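Local coordinates for protein putative tryptophan halogenase (Xanthomonas campestris pv. campestris, PDB 6Y1W) that is a flavin-dependent halogenase that probably uses bound FAD to place a halogen on an aromatic substrate, at residues A[58-63]-A[165-170]; A[236-241]-A[322-327]; A[249-254]-A[316-321]; A[255-260]-A[306-311]. One frame throughout, in Å; residues are numbered along the deposited sequence. Where two conformers were deposited one is given.

Contact 1 (A[58-63]-A[165-170])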
# COMPACT_ATOMS: atom_id res chain seq x y z
N VAL A 58 -11.40 22.99 -23.88
CA VAL A 58 -11.69 22.47 -22.54
C VAL A 58 -10.47 22.65 -21.65
O VAL A 58 -9.38 22.18 -21.99
CB VAL A 58 -12.07 20.99 -22.63
CG1 VAL A 58 -12.13 20.36 -21.22
CG2 VAL A 58 -13.40 20.79 -23.43
N GLY A 59 -10.61 23.42 -20.57
CA GLY A 59 -9.56 23.54 -19.53
C GLY A 59 -9.81 22.51 -18.44
O GLY A 59 -10.93 22.34 -17.99
N GLU A 60 -8.74 21.84 -17.99
CA GLU A 60 -8.89 20.75 -17.05
C GLU A 60 -7.77 20.78 -16.02
O GLU A 60 -6.62 21.05 -16.38
CB GLU A 60 -8.89 19.42 -17.83
CG GLU A 60 -9.14 18.21 -17.00
CD GLU A 60 -9.62 17.00 -17.82
OE1 GLU A 60 -9.91 17.08 -19.04
OE2 GLU A 60 -9.75 15.94 -17.19
N ALA A 61 -8.08 20.49 -14.76
CA ALA A 61 -7.04 20.34 -13.73
C ALA A 61 -6.64 18.86 -13.56
O ALA A 61 -7.36 17.94 -13.94
CB ALA A 61 -7.54 20.92 -12.40
N THR A 62 -5.43 18.66 -13.04
CA THR A 62 -4.82 17.33 -12.95
C THR A 62 -4.22 17.17 -11.56
O THR A 62 -4.31 18.06 -10.69
CB THR A 62 -3.71 17.12 -14.02
OG1 THR A 62 -2.72 18.15 -13.90
CG2 THR A 62 -4.26 17.17 -15.45
N ILE A 63 -3.65 15.99 -11.31
CA ILE A 63 -3.01 15.71 -10.03
C ILE A 63 -1.61 15.13 -10.26
O ILE A 63 -1.24 14.84 -11.41
CB ILE A 63 -3.91 14.80 -9.16
CG1 ILE A 63 -4.35 13.56 -9.90
CG2 ILE A 63 -5.17 15.59 -8.70
CD1 ILE A 63 -5.18 12.62 -8.96
N LEU A 165 -4.44 22.39 -17.63
CA LEU A 165 -4.04 22.25 -19.03
C LEU A 165 -5.25 22.35 -19.95
O LEU A 165 -6.40 22.22 -19.53
CB LEU A 165 -3.28 20.93 -19.30
CG LEU A 165 -3.98 19.62 -18.87
CD1 LEU A 165 -5.08 19.23 -19.85
CD2 LEU A 165 -2.97 18.47 -18.73
N ASP A 166 -4.97 22.62 -21.22
CA ASP A 166 -6.00 22.55 -22.26
C ASP A 166 -6.07 21.10 -22.72
O ASP A 166 -5.10 20.57 -23.26
CB ASP A 166 -5.66 23.49 -23.43
CG ASP A 166 -6.77 23.50 -24.49
OD1 ASP A 166 -7.07 22.43 -25.06
OD2 ASP A 166 -7.37 24.57 -24.78
N ALA A 167 -7.20 20.42 -22.44
CA ALA A 167 -7.28 18.98 -22.73
C ALA A 167 -7.25 18.67 -24.22
O ALA A 167 -6.70 17.65 -24.63
CB ALA A 167 -8.55 18.38 -22.12
N GLY A 168 -7.84 19.54 -25.05
CA GLY A 168 -7.82 19.29 -26.48
C GLY A 168 -6.41 19.41 -27.03
O GLY A 168 -6.00 18.60 -27.86
N LEU A 169 -5.68 20.44 -26.59
CA LEU A 169 -4.28 20.56 -27.00
C LEU A 169 -3.45 19.41 -26.47
O LEU A 169 -2.52 18.96 -27.13
CB LEU A 169 -3.69 21.89 -26.51
CG LEU A 169 -4.28 23.13 -27.19
CD1 LEU A 169 -3.75 24.39 -26.57
CD2 LEU A 169 -3.99 23.08 -28.70
N TYR A 170 -3.76 18.92 -25.27
CA TYR A 170 -3.01 17.80 -24.72
C TYR A 170 -3.22 16.54 -25.57
O TYR A 170 -2.26 15.83 -25.93
CB TYR A 170 -3.43 17.56 -23.25
CG TYR A 170 -2.70 16.44 -22.53
CD1 TYR A 170 -1.32 16.30 -22.62
CD2 TYR A 170 -3.40 15.48 -21.78
CE1 TYR A 170 -0.63 15.29 -21.95
CE2 TYR A 170 -2.73 14.46 -21.10
CZ TYR A 170 -1.35 14.39 -21.20
OH TYR A 170 -0.68 13.37 -20.54
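V58 and E60 pair with A167 and L165 through their backbones. A167 N gives its hydrogen to V58 O at 2.8 Å. E60 N donates to L165 O and L165 N donates back to E60 O, both at 2.8 Å. E60 and L165 are therefore a hydrogen-bonded antiparallel pair. G59 and D166 make the adjoining non-hydrogen-bonded pair. Two CA-H...O contacts add to it, D166 CA to V58 O and G59 CA to L165 O.

The apolar contacts are few. CG of L165 stands between its backbone N and carbonyl carbon (chi1 54°), and CD2 then meets CG2 of T62 at 3.8 Å. The two side chains cross at about a right angle. V58 CG1 lies 4.2 Å from A167 CB. E60 OE1 rests against the same methyl, while its OE2 accepts from N350. T62 OG1 is bonded to Y163 O.

D166 is the N-cap of the helix that begins at A167. Its OD1 accepts from L169 N at 2.9 Å, with 170° at the hydrogen, from above the carboxylate plane. OD2 makes a salt bridge to R282.

The contact borders the probable cofactor site. The side chain of A167 is about 4 Å from that of T26, predicted to bind FAD, and E60 touches I351, another such residue. T62 O accepts from K89 NZ, the predicted active-site lysine. Strand 162-166 is the middle of three, between 59-61 and 87-89. Helix 350-363 packs on E60 and T62, and helix 65-73 on L165.

Contact 2 (A[236-241]-A[322-327])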
# COMPACT_ATOMS: atom_id res chain seq x y z
N GLY A 236 -22.93 -3.63 -17.47
CA GLY A 236 -23.65 -2.55 -16.82
C GLY A 236 -22.74 -1.74 -15.92
O GLY A 236 -21.54 -2.03 -15.78
N SER A 237 -23.32 -0.73 -15.25
CA SER A 237 -22.58 0.10 -14.33
C SER A 237 -23.31 0.23 -13.00
O SER A 237 -24.53 0.09 -12.95
CB SER A 237 -22.32 1.47 -14.94
OG SER A 237 -21.78 1.28 -16.24
N GLU A 238 -22.53 0.48 -11.93
CA GLU A 238 -23.03 0.63 -10.57
C GLU A 238 -23.50 2.07 -10.43
O GLU A 238 -22.80 2.98 -10.86
CB GLU A 238 -21.94 0.32 -9.54
CG GLU A 238 -22.45 0.05 -8.11
CD GLU A 238 -21.37 0.18 -7.01
OE1 GLU A 238 -20.15 0.14 -7.30
OE2 GLU A 238 -21.75 0.36 -5.82
N ASP A 239 -24.72 2.26 -9.93
CA ASP A 239 -25.31 3.59 -9.80
C ASP A 239 -24.90 4.20 -8.47
O ASP A 239 -25.20 3.64 -7.40
CB ASP A 239 -26.83 3.45 -9.90
CG ASP A 239 -27.56 4.75 -9.74
OD1 ASP A 239 -26.96 5.85 -9.82
OD2 ASP A 239 -28.79 4.67 -9.54
N TRP A 240 -24.24 5.36 -8.51
CA TRP A 240 -23.82 6.01 -7.29
C TRP A 240 -24.64 7.25 -7.00
O TRP A 240 -24.31 8.00 -6.07
CB TRP A 240 -22.33 6.35 -7.34
CG TRP A 240 -21.39 5.16 -7.28
CD1 TRP A 240 -21.66 3.90 -6.83
CD2 TRP A 240 -20.01 5.15 -7.71
NE1 TRP A 240 -20.53 3.10 -6.94
CE2 TRP A 240 -19.51 3.85 -7.47
CE3 TRP A 240 -19.16 6.11 -8.26
CZ2 TRP A 240 -18.19 3.48 -7.77
CZ3 TRP A 240 -17.84 5.74 -8.54
CH2 TRP A 240 -17.39 4.44 -8.30
N SER A 241 -25.75 7.45 -7.73
CA SER A 241 -26.56 8.66 -7.56
C SER A 241 -27.28 8.71 -6.21
O SER A 241 -27.69 9.80 -5.78
CB SER A 241 -27.53 8.83 -8.73
OG SER A 241 -28.54 7.82 -8.72
N PRO A 322 -22.68 9.76 -11.81
CA PRO A 322 -21.59 9.11 -11.05
C PRO A 322 -21.78 7.61 -11.06
O PRO A 322 -22.86 7.12 -10.72
CB PRO A 322 -21.76 9.68 -9.64
CG PRO A 322 -23.29 9.98 -9.58
CD PRO A 322 -23.63 10.48 -10.94
N ASN A 323 -20.75 6.89 -11.49
CA ASN A 323 -20.88 5.45 -11.71
C ASN A 323 -19.53 4.78 -11.91
O ASN A 323 -18.51 5.41 -12.22
CB ASN A 323 -21.75 5.18 -12.94
CG ASN A 323 -20.96 5.33 -14.23
OD1 ASN A 323 -20.33 4.37 -14.70
ND2 ASN A 323 -20.92 6.54 -14.76
N GLN A 324 -19.54 3.44 -11.80
CA GLN A 324 -18.40 2.63 -12.21
C GLN A 324 -18.94 1.45 -13.01
O GLN A 324 -19.93 0.84 -12.62
CB GLN A 324 -17.53 2.13 -11.02
CG GLN A 324 -18.00 0.85 -10.25
CD GLN A 324 -16.92 0.23 -9.33
OE1 GLN A 324 -15.87 -0.24 -9.78
NE2 GLN A 324 -17.20 0.21 -8.03
N ARG A 325 -18.31 1.19 -14.15
CA ARG A 325 -18.60 -0.01 -14.92
C ARG A 325 -18.37 -1.22 -14.02
O ARG A 325 -17.40 -1.24 -13.25
CB ARG A 325 -17.67 -0.01 -16.14
CG ARG A 325 -18.02 -0.87 -17.33
CD ARG A 325 -19.33 -0.51 -18.00
NE ARG A 325 -19.40 0.74 -18.72
CZ ARG A 325 -20.38 1.03 -19.57
NH1 ARG A 325 -20.42 2.21 -20.17
NH2 ARG A 325 -21.36 0.15 -19.81
N HIS A 326 -19.27 -2.21 -14.07
CA HIS A 326 -19.13 -3.36 -13.16
C HIS A 326 -17.81 -4.08 -13.37
O HIS A 326 -17.19 -4.56 -12.41
CB HIS A 326 -20.28 -4.34 -13.34
CG HIS A 326 -21.55 -3.84 -12.75
ND1 HIS A 326 -21.63 -3.37 -11.46
CD2 HIS A 326 -22.78 -3.70 -13.29
CE1 HIS A 326 -22.87 -2.99 -11.22
NE2 HIS A 326 -23.59 -3.17 -12.31
N ARG A 327 -17.40 -4.24 -14.63
CA ARG A 327 -16.09 -4.77 -14.95
C ARG A 327 -15.48 -3.85 -15.99
O ARG A 327 -16.18 -3.46 -16.93
CB ARG A 327 -16.20 -6.23 -15.47
CG ARG A 327 -16.78 -7.16 -14.42
CD ARG A 327 -17.08 -8.55 -14.98
NE ARG A 327 -18.02 -8.55 -16.09
CZ ARG A 327 -19.32 -8.29 -15.99
NH1 ARG A 327 -19.86 -8.01 -14.80
NH2 ARG A 327 -20.09 -8.32 -17.07
O HOH W 1 -20.14 3.14 -16.99
O HOH W 2 -25.22 6.90 -11.47
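CG of W240 lies anti to its carbonyl carbon (chi1 -70°), and this lays one indole face against the N323-Q324 peptide. CE3 of W240 is 3.7 Å from N323 N. The first torsion of Q324 (chi1 83°) turns its CG toward the indole, 3.6 Å from W240 CZ2. From there the extended chain takes NE2 to E238 OE1, a hydrogen bond of 3.0 Å. Q324 was modelled in two conformers, so this last bond is less certain.

The backbones run antiparallel. H326 N gives a nearly straight bond to G236 O at 2.8 Å. E238 N donates to Q324 O at 2.7 Å, whereas the return bond from Q324 N to E238 O is weak. W240 N reaches P322 O at 3.1 Å, just beyond the strand. Together these join two strands of a small three-stranded antiparallel sheet, in which 323-325 is central, 237-239 lies at one edge and 341-342 at the other. Helix 371-397 packs on W240 and Q324. Its R389 makes a cation-pi contact with the indole.

At the exposed end, the H326 ring lays a face over S237 C and E238 N, with S237 C 3.4 Å above its plane. At the other end, D239 OD1 accepts from S241 N, an Asx turn, and also from S241 OG. The CB atoms of W240 and P322 touch at 4.1 Å. A water donates to both D239 OD1 and P322 O, bridging the two segments.

Contact 3 (A[249-254]-A[316-321]). With BUD ((2S,3S)-butane-2,3-diol), chain K.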
# COMPACT_ATOMS: atom_id res chain seq x y z
N ALA A 249 -23.66 19.95 -16.09
CA ALA A 249 -22.72 21.06 -15.96
C ALA A 249 -22.93 22.05 -17.10
O ALA A 249 -23.44 21.70 -18.18
CB ALA A 249 -21.26 20.58 -15.98
N LEU A 250 -22.52 23.29 -16.86
CA LEU A 250 -22.40 24.30 -17.91
C LEU A 250 -20.97 24.81 -17.85
O LEU A 250 -20.50 25.15 -16.76
CB LEU A 250 -23.33 25.49 -17.66
CG LEU A 250 -24.79 25.34 -18.04
CD1 LEU A 250 -25.63 26.45 -17.37
CD2 LEU A 250 -24.92 25.37 -19.58
N ALA A 251 -20.29 24.91 -19.01
CA ALA A 251 -18.88 25.29 -19.00
C ALA A 251 -18.65 26.48 -19.93
O ALA A 251 -19.30 26.59 -20.97
CB ALA A 251 -17.98 24.11 -19.41
N VAL A 252 -17.74 27.36 -19.55
CA VAL A 252 -17.47 28.56 -20.36
C VAL A 252 -16.06 29.05 -20.07
O VAL A 252 -15.62 29.06 -18.91
CB VAL A 252 -18.51 29.67 -20.08
CG1 VAL A 252 -18.37 30.20 -18.62
CG2 VAL A 252 -18.36 30.84 -21.10
N GLN A 253 -15.38 29.53 -21.11
CA GLN A 253 -14.06 30.12 -20.94
C GLN A 253 -14.19 31.64 -20.83
O GLN A 253 -15.08 32.25 -21.42
CB GLN A 253 -13.14 29.73 -22.12
CG GLN A 253 -13.05 28.21 -22.38
CD GLN A 253 -12.52 27.37 -21.16
OE1 GLN A 253 -11.33 27.43 -20.82
NE2 GLN A 253 -13.40 26.59 -20.53
N THR A 254 -13.31 32.23 -20.05
CA THR A 254 -13.31 33.69 -19.92
C THR A 254 -11.90 34.20 -20.13
O THR A 254 -10.92 33.48 -19.95
CB THR A 254 -13.83 34.18 -18.55
OG1 THR A 254 -13.13 33.49 -17.49
CG2 THR A 254 -15.34 33.96 -18.43
N ARG A 316 -21.41 25.74 -22.82
CA ARG A 316 -21.72 24.41 -23.31
C ARG A 316 -22.34 23.60 -22.19
O ARG A 316 -21.81 23.60 -21.07
CB ARG A 316 -20.46 23.70 -23.81
CG ARG A 316 -20.11 24.00 -25.26
CD ARG A 316 -21.37 24.32 -26.05
NE ARG A 316 -21.15 24.38 -27.50
CZ ARG A 316 -20.48 25.33 -28.14
NH1 ARG A 316 -19.92 26.37 -27.49
NH2 ARG A 316 -20.39 25.26 -29.46
N ALA A 317 -23.44 22.91 -22.49
CA ALA A 317 -24.14 22.08 -21.50
C ALA A 317 -23.69 20.64 -21.59
O ALA A 317 -23.51 20.09 -22.68
CB ALA A 317 -25.65 22.17 -21.71
N LEU A 318 -23.50 20.02 -20.43
CA LEU A 318 -22.97 18.66 -20.33
C LEU A 318 -23.86 17.88 -19.38
O LEU A 318 -24.43 18.46 -18.44
CB LEU A 318 -21.54 18.66 -19.79
CG LEU A 318 -20.67 19.85 -20.24
CD1 LEU A 318 -19.35 19.93 -19.46
CD2 LEU A 318 -20.42 19.75 -21.73
N ARG A 319 -23.98 16.57 -19.62
CA ARG A 319 -24.68 15.66 -18.73
C ARG A 319 -23.75 14.51 -18.34
O ARG A 319 -22.86 14.11 -19.10
CB ARG A 319 -25.96 15.05 -19.36
CG ARG A 319 -27.14 16.04 -19.45
CD ARG A 319 -27.53 16.56 -18.06
NE ARG A 319 -28.15 15.53 -17.22
CZ ARG A 319 -29.46 15.25 -17.23
NH1 ARG A 319 -29.94 14.28 -16.45
NH2 ARG A 319 -30.27 15.91 -18.04
N PHE A 320 -23.98 13.95 -17.15
CA PHE A 320 -23.15 12.84 -16.70
C PHE A 320 -23.85 12.21 -15.51
O PHE A 320 -24.85 12.74 -15.01
CB PHE A 320 -21.74 13.31 -16.31
CG PHE A 320 -21.74 14.55 -15.47
CD1 PHE A 320 -22.09 14.48 -14.14
CD2 PHE A 320 -21.39 15.78 -16.02
CE1 PHE A 320 -22.06 15.64 -13.35
CE2 PHE A 320 -21.39 16.92 -15.27
CZ PHE A 320 -21.74 16.85 -13.92
N THR A 321 -23.32 11.09 -15.03
CA THR A 321 -23.87 10.46 -13.83
C THR A 321 -22.75 9.70 -13.15
O THR A 321 -21.92 9.08 -13.84
CB THR A 321 -25.08 9.54 -14.14
OG1 THR A 321 -25.73 9.13 -12.92
CG2 THR A 321 -24.66 8.32 -14.96
C1 BUD K . -15.01 28.21 -30.32
O1 BUD K . -15.44 30.49 -29.63
C2 BUD K . -16.04 29.22 -29.83
O2 BUD K . -18.05 29.33 -28.46
C3 BUD K . -16.79 28.76 -28.58
C4 BUD K . -17.02 27.28 -28.49
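A249 O accepts the N-H of L318 at 2.8 Å, and the CA-H of A317 points at the same oxygen. A249 N returns a bond to L318 O. Strand 316-319 is thereby held antiparallel to strand 248-254, as the edge strand of a seven-stranded mixed sheet. The second hydrogen-bonded pair is A251 with R316. A251 N donates to R316 O and R316 N to A251 O, both at 2.9 Å. Between them lies the non-hydrogen-bonded pair L250-A317.

The sheet faces differ. On one, L250 CD2 meets A317 CB at 3.9 Å, and both residues pack on helix 296-306. On the other, L318 CD1 lies 4.0 Å from A249 CB and also approaches A251 CB.

R316 starts on the L318 face, but its end leads away to a bound butanediol. There R316 NH1 comes 3.2 Å from C4 of the diol, a packing contact. R316 NH1 is bonded to T314 O, and T314 N holds the diol itself.

With chi1 at 46°, the F320 ring swings back towards A249 and meets it edge-on, with CE2 of F320 3.7 Å from A249 CB.

Contact 4 (A[255-260]-A[306-311])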
# COMPACT_ATOMS: atom_id res chain seq x y z
N GLU A 255 -11.79 35.50 -20.46
CA GLU A 255 -10.44 36.04 -20.52
C GLU A 255 -9.82 36.14 -19.12
O GLU A 255 -10.51 36.25 -18.10
CB GLU A 255 -10.43 37.42 -21.22
CG GLU A 255 -11.13 38.43 -20.46
CD GLU A 255 -11.52 39.67 -21.31
OE1 GLU A 255 -10.93 39.93 -22.41
OE2 GLU A 255 -12.42 40.38 -20.85
N SER A 256 -8.50 36.08 -19.09
CA SER A 256 -7.77 36.32 -17.85
C SER A 256 -7.95 37.78 -17.42
O SER A 256 -7.97 38.69 -18.25
CB SER A 256 -6.29 36.02 -18.05
OG SER A 256 -6.12 34.75 -18.66
N VAL A 257 -8.05 37.99 -16.11
CA VAL A 257 -8.15 39.33 -15.55
C VAL A 257 -6.98 39.66 -14.65
O VAL A 257 -6.99 40.69 -13.97
CB VAL A 257 -9.47 39.53 -14.79
CG1 VAL A 257 -10.64 39.38 -15.74
CG2 VAL A 257 -9.59 38.59 -13.60
N GLY A 258 -5.96 38.82 -14.65
CA GLY A 258 -4.83 39.00 -13.77
C GLY A 258 -3.90 37.82 -13.93
O GLY A 258 -4.13 36.92 -14.75
N ALA A 259 -2.84 37.83 -13.13
CA ALA A 259 -1.87 36.77 -13.18
C ALA A 259 -2.54 35.45 -12.78
O ALA A 259 -3.46 35.41 -11.97
CB ALA A 259 -0.71 37.08 -12.24
N PRO A 260 -2.08 34.34 -13.36
CA PRO A 260 -2.71 33.05 -13.05
C PRO A 260 -2.39 32.61 -11.63
O PRO A 260 -1.23 32.54 -11.22
CB PRO A 260 -2.08 32.09 -14.08
CG PRO A 260 -0.72 32.75 -14.40
CD PRO A 260 -1.02 34.23 -14.38
N ASN A 306 -20.84 34.75 -11.13
CA ASN A 306 -19.53 34.53 -10.55
C ASN A 306 -18.38 34.72 -11.54
O ASN A 306 -17.23 34.68 -11.11
CB ASN A 306 -19.44 33.11 -9.96
CG ASN A 306 -20.18 33.00 -8.62
OD1 ASN A 306 -19.59 33.16 -7.57
ND2 ASN A 306 -21.50 32.80 -8.69
N LEU A 307 -18.67 34.91 -12.83
CA LEU A 307 -17.60 35.05 -13.82
C LEU A 307 -16.87 36.37 -13.63
O LEU A 307 -17.44 37.36 -13.16
CB LEU A 307 -18.15 34.98 -15.25
CG LEU A 307 -18.73 33.63 -15.71
CD1 LEU A 307 -19.21 33.69 -17.15
CD2 LEU A 307 -17.70 32.53 -15.57
N GLN A 308 -15.57 36.34 -13.90
CA GLN A 308 -14.74 37.52 -14.06
C GLN A 308 -14.21 37.54 -15.48
O GLN A 308 -13.79 36.50 -16.01
CB GLN A 308 -13.57 37.54 -13.10
CG GLN A 308 -13.96 37.58 -11.63
CD GLN A 308 -12.79 37.22 -10.76
OE1 GLN A 308 -12.70 36.10 -10.25
NE2 GLN A 308 -11.85 38.15 -10.61
N GLY A 309 -14.27 38.71 -16.11
CA GLY A 309 -13.82 38.87 -17.47
C GLY A 309 -14.89 38.49 -18.48
O GLY A 309 -15.87 37.80 -18.19
N ARG A 310 -14.67 38.92 -19.72
CA ARG A 310 -15.64 38.59 -20.75
C ARG A 310 -15.54 37.11 -21.13
O ARG A 310 -14.47 36.50 -21.11
CB ARG A 310 -15.40 39.44 -22.00
CG ARG A 310 -15.74 40.93 -21.76
CD ARG A 310 -15.22 41.82 -22.88
NE ARG A 310 -13.77 41.79 -22.97
CZ ARG A 310 -13.04 42.47 -23.86
NH1 ARG A 310 -13.65 43.25 -24.76
NH2 ARG A 310 -11.73 42.38 -23.85
N ALA A 311 -16.68 36.54 -21.49
CA ALA A 311 -16.71 35.18 -22.00
C ALA A 311 -16.04 35.09 -23.36
O ALA A 311 -16.28 35.92 -24.25
CB ALA A 311 -18.15 34.69 -22.11
O HOH W 3 -11.47 35.15 -15.90
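E255 reaches across to R310, its CB 4.1 Å from R310 O. A chi1 of 66° carries CG of E255 past R310 N at 3.6 Å. The chain then extends, and the carboxylate meets R310 side-on in a salt bridge. E255 OE1 accepts from R310 NH2 at 3.0 Å through its syn lone pair. E255 OE2 accepts from R310 NE at 2.9 Å, in the guanidinium plane. The carboxylate and guanidinium planes are 40° apart. E255 OE2 also accepts from R310 N at 2.9 Å, from the same face as NE. In the backbone, E255 N donates to R310 O.

Next along, V257 CG1 packs on G309 CA at 3.7 Å, and V257 CG2 lies beside Q308 NE2. G309 has a positive phi of 84°, which suits glycine. A water sits between E255 O and Q308 O.

The contact joins two surface loops, one following strand 248-254 and the other helix 296-306. It lies away from the predicted FAD and substrate sites. Three N-H groups of R310, two from its side chain and one from its backbone, converge on the carboxylate. The paired charges and three donors would probably favour the ionised carboxylate.

Overall arrangement
Contacts 3 and 4 follow the same two chain runs outward, and 255-260 with 306-311 is nested within the loop closed by contact 3. Their centres are 18 Å apart, and they touch where T254 CB meets R310 O at 3.5 Å. Contact 2 encloses both along the sequence. It adjoins contact 3 in the chain, but their centres are 21 Å apart. Contact 1 closes earlier and touches contact 3 through G59 and Q253. Both are linked to R282, which bonds to D166 and Q253 and lines a butanediol pocket. Contact 1 lies nearest the predicted FAD and lysine sites. Contact 4 is the most peripheral, its centre about 23 Å from the chain centre.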